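Local coordinates for CBS domain-containing protein CBSX1, chloroplastic (Arabidopsis thaliana, PDB 4GQW) that probably regulates chloroplast thioredoxins through its pair of CBS domains, at residues D47-G52 with D125-G130; V98-N103 with L119-S124. One frame throughout, in Å; residues are numbered along the deposited sequence.

Contact 1: D47-G52 with D125-G130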
loop_
_atom_site.group_PDB
_atom_site.type_symbol
_atom_site.label_atom_id
_atom_site.label_comp_id
_atom_site.label_asym_id
_atom_site.label_seq_id
_atom_site.Cartn_x
_atom_site.Cartn_y
_atom_site.Cartn_z
ATOM N N ASP A 47 15.048 6.748 21.527
ATOM C CA ASP A 47 15.037 8.205 21.561
ATOM C C ASP A 47 14.225 8.765 20.396
ATOM O O ASP A 47 14.356 9.936 20.042
ATOM C CB ASP A 47 16.468 8.748 21.532
ATOM C CG ASP A 47 17.283 8.301 22.729
ATOM O OD1 ASP A 47 18.455 7.912 22.543
ATOM O OD2 ASP A 47 16.752 8.340 23.858
ATOM N N TRP A 48 13.389 7.910 19.810
ATOM C CA TRP A 48 12.505 8.280 18.705
ATOM C C TRP A 48 13.221 8.827 17.475
ATOM O O TRP A 48 12.653 9.605 16.710
ATOM C CB TRP A 48 11.425 9.258 19.170
ATOM C CG TRP A 48 10.139 8.589 19.514
ATOM C CD1 TRP A 48 9.772 8.093 20.728
ATOM C CD2 TRP A 48 9.048 8.331 18.626
ATOM N NE1 TRP A 48 8.516 7.544 20.654
ATOM C CE2 TRP A 48 8.050 7.678 19.373
ATOM C CE3 TRP A 48 8.818 8.588 17.273
ATOM C CZ2 TRP A 48 6.840 7.282 18.813
ATOM C CZ3 TRP A 48 7.618 8.196 16.720
ATOM C CH2 TRP A 48 6.645 7.550 17.487
ATOM N N LYS A 49 14.465 8.408 17.279
ATOM C CA LYS A 49 15.204 8.786 16.085
ATOM C C LYS A 49 15.108 7.687 15.033
ATOM O O LYS A 49 15.284 6.507 15.338
ATOM C CB LYS A 49 16.665 9.071 16.429
ATOM C CG LYS A 49 16.848 10.247 17.368
ATOM C CD LYS A 49 18.318 10.547 17.609
ATOM C CE LYS A 49 18.479 11.767 18.504
ATOM N NZ LYS A 49 19.899 12.071 18.819
ATOM N N LEU A 50 14.820 8.084 13.798
ATOM C CA LEU A 50 14.656 7.144 12.698
ATOM C C LEU A 50 15.918 6.315 12.498
ATOM O O LEU A 50 17.015 6.856 12.372
ATOM C CB LEU A 50 14.318 7.892 11.410
ATOM C CG LEU A 50 13.973 7.034 10.193
ATOM C CD1 LEU A 50 12.603 6.408 10.364
ATOM C CD2 LEU A 50 14.029 7.866 8.924
ATOM N N VAL A 51 15.763 4.997 12.480
ATOM C CA VAL A 51 16.918 4.124 12.340
ATOM C C VAL A 51 16.781 3.212 11.124
ATOM O O VAL A 51 17.749 2.584 10.697
ATOM C CB VAL A 51 17.175 3.309 13.630
ATOM C CG1 VAL A 51 16.214 2.143 13.736
ATOM C CG2 VAL A 51 18.612 2.823 13.677
ATOM N N GLY A 52 15.587 3.159 10.544
ATOM C CA GLY A 52 15.408 2.393 9.325
ATOM C C GLY A 52 14.003 2.378 8.762
ATOM O O GLY A 52 13.148 3.163 9.162
ATOM N N ASP A 125 16.612 17.499 14.973
ATOM C CA ASP A 125 17.427 16.643 15.826
ATOM C C ASP A 125 17.459 15.191 15.353
ATOM O O ASP A 125 18.045 14.329 16.007
ATOM C CB ASP A 125 16.947 16.731 17.275
ATOM C CG ASP A 125 17.259 18.072 17.907
ATOM O OD1 ASP A 125 18.319 18.185 18.561
ATOM O OD2 ASP A 125 16.456 19.016 17.748
ATOM N N GLY A 126 16.840 14.927 14.208
ATOM C CA GLY A 126 16.844 13.594 13.636
ATOM C C GLY A 126 15.697 12.742 14.138
ATOM O O GLY A 126 15.586 11.567 13.792
ATOM N N LYS A 127 14.842 13.341 14.960
ATOM C CA LYS A 127 13.681 12.652 15.506
ATOM C C LYS A 127 12.618 12.468 14.436
ATOM O O LYS A 127 12.266 13.414 13.740
ATOM C CB LYS A 127 13.083 13.454 16.664
ATOM C CG LYS A 127 13.413 12.922 18.049
ATOM C CD LYS A 127 12.386 13.407 19.067
ATOM C CE LYS A 127 12.533 12.700 20.402
ATOM N NZ LYS A 127 11.403 13.011 21.320
ATOM N N LEU A 128 12.098 11.252 14.313
ATOM C CA LEU A 128 11.013 10.996 13.380
ATOM C C LEU A 128 9.759 11.708 13.862
ATOM O O LEU A 128 9.269 11.446 14.961
ATOM C CB LEU A 128 10.741 9.499 13.263
ATOM C CG LEU A 128 9.577 9.122 12.347
ATOM C CD1 LEU A 128 9.920 9.416 10.894
ATOM C CD2 LEU A 128 9.210 7.660 12.526
ATOM N N VAL A 129 9.240 12.615 13.043
ATOM C CA VAL A 129 8.072 13.390 13.439
ATOM C C VAL A 129 6.877 13.177 12.518
ATOM O O VAL A 129 5.788 13.682 12.787
ATOM C CB VAL A 129 8.383 14.898 13.535
ATOM C CG1 VAL A 129 9.307 15.176 14.715
ATOM C CG2 VAL A 129 8.992 15.404 12.236
ATOM N N GLY A 130 7.073 12.434 11.433
ATOM C CA GLY A 130 5.963 12.138 10.544
ATOM C C GLY A 130 6.311 11.294 9.337
ATOM O O GLY A 130 7.419 10.775 9.228
#
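Lys127 runs its aliphatic chain alongside the Asp47-Trp48 turn: CE reaches Asp47 O at 3.3 Å and lies 3.8 Å from Trp48 CB. With chi1 at -103°, away from the usual staggered positions, and everything beyond CG extended, the chain carries methylenes rather than its ammonium past the two carbonyls. Trp48 starts its side chain toward the other segment, but its indole meets backbone there: Leu128 O approaches the ring obliquely, 3.7 Å from CE3. Lys14 adds a cation-pi contact to the same ring. One backbone bond ties the segments, Leu128 N to Trp48 O at 3.0 Å, bent to 149° at the hydrogen; the CA-H of Lys127 points to that oxygen as well. Here the two CBS domains of the pair meet, through the equivalent hairpin turns that lead into strands 50-55 and 128-133. Lys49 and Lys127 form a single beta bridge, and each strand then makes a classic beta bulge, Val51 and Gly52 against Val43, Val129 and Gly130 against Val121. A serine in place of Lys127 would probably leave the Asp47 carbonyl and Trp48 CB without their methylene cover and open a gap beside the turn. Lys49 lays its own extended chain alongside the backbone of the other turn, CE 3.6 Å from Asp125 O. Deeper in, Leu50 and Leu128 both hold CG anti to the backbone N and meet obliquely through their CD1 methyls, 4.1 Å apart, with Pro42 and Pro120 touching both.

Contact 2: V98-N103 with L119-S124; sequences VEEKTN and LPVVDS
Val98 uses both its backbone polar atoms on strand 118-122. Its N-H goes almost straight to Pro120 O, 2.9 Å with 172° at the hydrogen, and its carbonyl takes the N-H of Val122, also at 2.9 Å. This is the parallel pairing of a beta-alpha-beta unit in the second CBS domain, in which helix 104-113 links strand 98-99 to strand 118-122. Val98 O has a further, weaker donor in the CA-H of Val121, 3.2 Å away, so a buried oxygen is gripped from two neighbouring residues. The next amide turns back to its own segment: Glu99 N donates to Thr102 OG1 at 2.8 Å, which ties the loop down as it leaves the strand. Further along, the backbone of Glu100 is hydrogen-bonded to that of Gly8, outside the pairing, and Asn103 N-caps the helix through a weak bond from Glu105 N to OD1. Asp123 OD1 serves its own hairpin, accepting from Asp125 N and Lys127 N. Apolar side chains pack beside these bonds. Val98 sets CG1 against Leu119 CD1, the two side chains crossing at about a right angle, and CG2 against Val121 CG2 at 3.6 Å. Val121 CG1, anti to its own nitrogen at chi1 -172°, packs on the Glu99 carbonyl group. The Glu99 side chain bends at chi2 (78°), bringing OE2 to 3.5 Å from Val122 CG2.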
loop_
_atom_site.group_PDB
_atom_site.type_symbol
_atom_site.label_atom_id
_atom_site.label_comp_id
_atom_site.label_asym_id
_atom_site.label_seq_id
_atom_site.Cartn_x
_atom_site.Cartn_y
_atom_site.Cartn_z
ATOM N N VAL A 98 12.895 13.562 4.462
ATOM C CA VAL A 98 12.560 14.979 4.339
ATOM C C VAL A 98 12.295 15.606 5.713
ATOM O O VAL A 98 12.194 14.899 6.721
ATOM C CB VAL A 98 11.330 15.192 3.442
ATOM C CG1 VAL A 98 11.506 14.456 2.123
ATOM C CG2 VAL A 98 10.076 14.714 4.145
ATOM N N GLU A 99 12.190 16.933 5.748
ATOM C CA GLU A 99 11.891 17.658 6.984
ATOM C C GLU A 99 10.475 18.223 6.970
ATOM O O GLU A 99 9.767 18.116 5.973
ATOM C CB GLU A 99 12.883 18.804 7.199
ATOM C CG GLU A 99 14.050 18.469 8.106
ATOM C CD GLU A 99 15.109 17.652 7.407
ATOM O OE1 GLU A 99 15.144 17.673 6.160
ATOM O OE2 GLU A 99 15.908 16.992 8.103
ATOM N N GLU A 100 10.066 18.824 8.083
ATOM C CA GLU A 100 8.756 19.461 8.173
ATOM C C GLU A 100 8.714 20.738 7.342
ATOM O O GLU A 100 7.731 21.011 6.654
ATOM C CB GLU A 100 8.394 19.777 9.629
ATOM C CG GLU A 100 8.018 18.568 10.465
ATOM C CD GLU A 100 7.297 18.945 11.747
ATOM O OE1 GLU A 100 7.903 18.824 12.832
ATOM O OE2 GLU A 100 6.118 19.352 11.672
ATOM N N LYS A 101 9.792 21.514 7.415
ATOM C CA LYS A 101 9.890 22.794 6.719
ATOM C C LYS A 101 10.149 22.602 5.233
ATOM O O LYS A 101 10.196 23.569 4.473
ATOM C CB LYS A 101 11.012 23.641 7.326
ATOM C CG LYS A 101 10.768 24.098 8.755
ATOM C CD LYS A 101 11.943 24.927 9.275
ATOM C CE LYS A 101 11.632 25.544 10.631
ATOM N NZ LYS A 101 12.707 26.461 11.100
ATOM N N THR A 102 10.320 21.349 4.828
ATOM C CA THR A 102 10.594 21.021 3.438
ATOM C C THR A 102 9.433 21.430 2.541
ATOM O O THR A 102 8.268 21.192 2.864
ATOM C CB THR A 102 10.868 19.513 3.271
ATOM O OG1 THR A 102 12.053 19.164 3.995
ATOM C CG2 THR A 102 11.053 19.152 1.801
ATOM N N ASN A 103 9.763 22.070 1.426
ATOM C CA ASN A 103 8.768 22.450 0.439
ATOM C C ASN A 103 8.037 21.221 -0.082
ATOM O O ASN A 103 8.655 20.202 -0.386
ATOM C CB ASN A 103 9.430 23.207 -0.711
ATOM C CG ASN A 103 8.436 23.671 -1.751
ATOM O OD1 ASN A 103 7.225 23.693 -1.516
ATOM N ND2 ASN A 103 8.945 24.055 -2.916
ATOM N N LEU A 119 7.912 8.809 2.262
ATOM C CA LEU A 119 9.127 9.459 2.728
ATOM C C LEU A 119 8.999 9.847 4.193
ATOM O O LEU A 119 8.072 10.553 4.572
ATOM C CB LEU A 119 9.426 10.708 1.899
ATOM C CG LEU A 119 9.880 10.514 0.453
ATOM C CD1 LEU A 119 10.157 11.866 -0.176
ATOM C CD2 LEU A 119 11.117 9.641 0.409
ATOM N N PRO A 120 9.931 9.376 5.028
ATOM C CA PRO A 120 9.950 9.739 6.448
ATOM C C PRO A 120 10.270 11.216 6.672
ATOM O O PRO A 120 11.106 11.800 5.973
ATOM C CB PRO A 120 11.060 8.849 7.022
ATOM C CG PRO A 120 11.904 8.493 5.851
ATOM C CD PRO A 120 10.964 8.382 4.700
ATOM N N VAL A 121 9.592 11.810 7.648
ATOM C CA VAL A 121 9.762 13.218 7.968
ATOM C C VAL A 121 10.359 13.366 9.355
ATOM O O VAL A 121 9.755 12.948 10.349
ATOM C CB VAL A 121 8.423 13.972 7.941
ATOM C CG1 VAL A 121 8.665 15.464 8.074
ATOM C CG2 VAL A 121 7.677 13.672 6.657
ATOM N N VAL A 122 11.543 13.964 9.419
ATOM C CA VAL A 122 12.204 14.173 10.697
ATOM C C VAL A 122 12.315 15.651 11.046
ATOM O O VAL A 122 11.923 16.518 10.265
ATOM C CB VAL A 122 13.607 13.544 10.727
ATOM C CG1 VAL A 122 13.533 12.071 10.358
ATOM C CG2 VAL A 122 14.544 14.292 9.797
ATOM N N ASP A 123 12.845 15.930 12.231
ATOM C CA ASP A 123 13.051 17.304 12.662
ATOM C C ASP A 123 14.529 17.669 12.675
ATOM O O ASP A 123 15.354 16.974 12.086
ATOM C CB ASP A 123 12.403 17.564 14.031
ATOM C CG ASP A 123 12.948 16.666 15.135
ATOM O OD1 ASP A 123 14.046 16.091 14.985
ATOM O OD2 ASP A 123 12.271 16.552 16.178
ATOM N N SER A 124 14.854 18.754 13.365
ATOM C CA SER A 124 16.212 19.281 13.376
ATOM C C SER A 124 17.167 18.381 14.150
ATOM O O SER A 124 18.383 18.477 13.996
ATOM C CB SER A 124 16.224 20.693 13.969
ATOM O OG SER A 124 14.910 21.121 14.289
#

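How the contacts relate
The centres of the two contacts lie about 10 Å apart, on the same side of the chain's centre. Contact 2 is nested along the sequence inside the loop that contact 1 closes: 47-52 comes first, then 98-103, 119-124 and finally 125-130. The last two segments are consecutive, and strands 118-122 and 128-133 are antiparallel neighbours in one mixed sheet, joined by probable hydrogen bonds from Val129 N to Val121 O and from Val121 N to Gly130 O. Contact 2 thus builds the second CBS domain from within, while contact 1 joins its hairpin to the first domain, whose strand 50-55 belongs to a separate sheet.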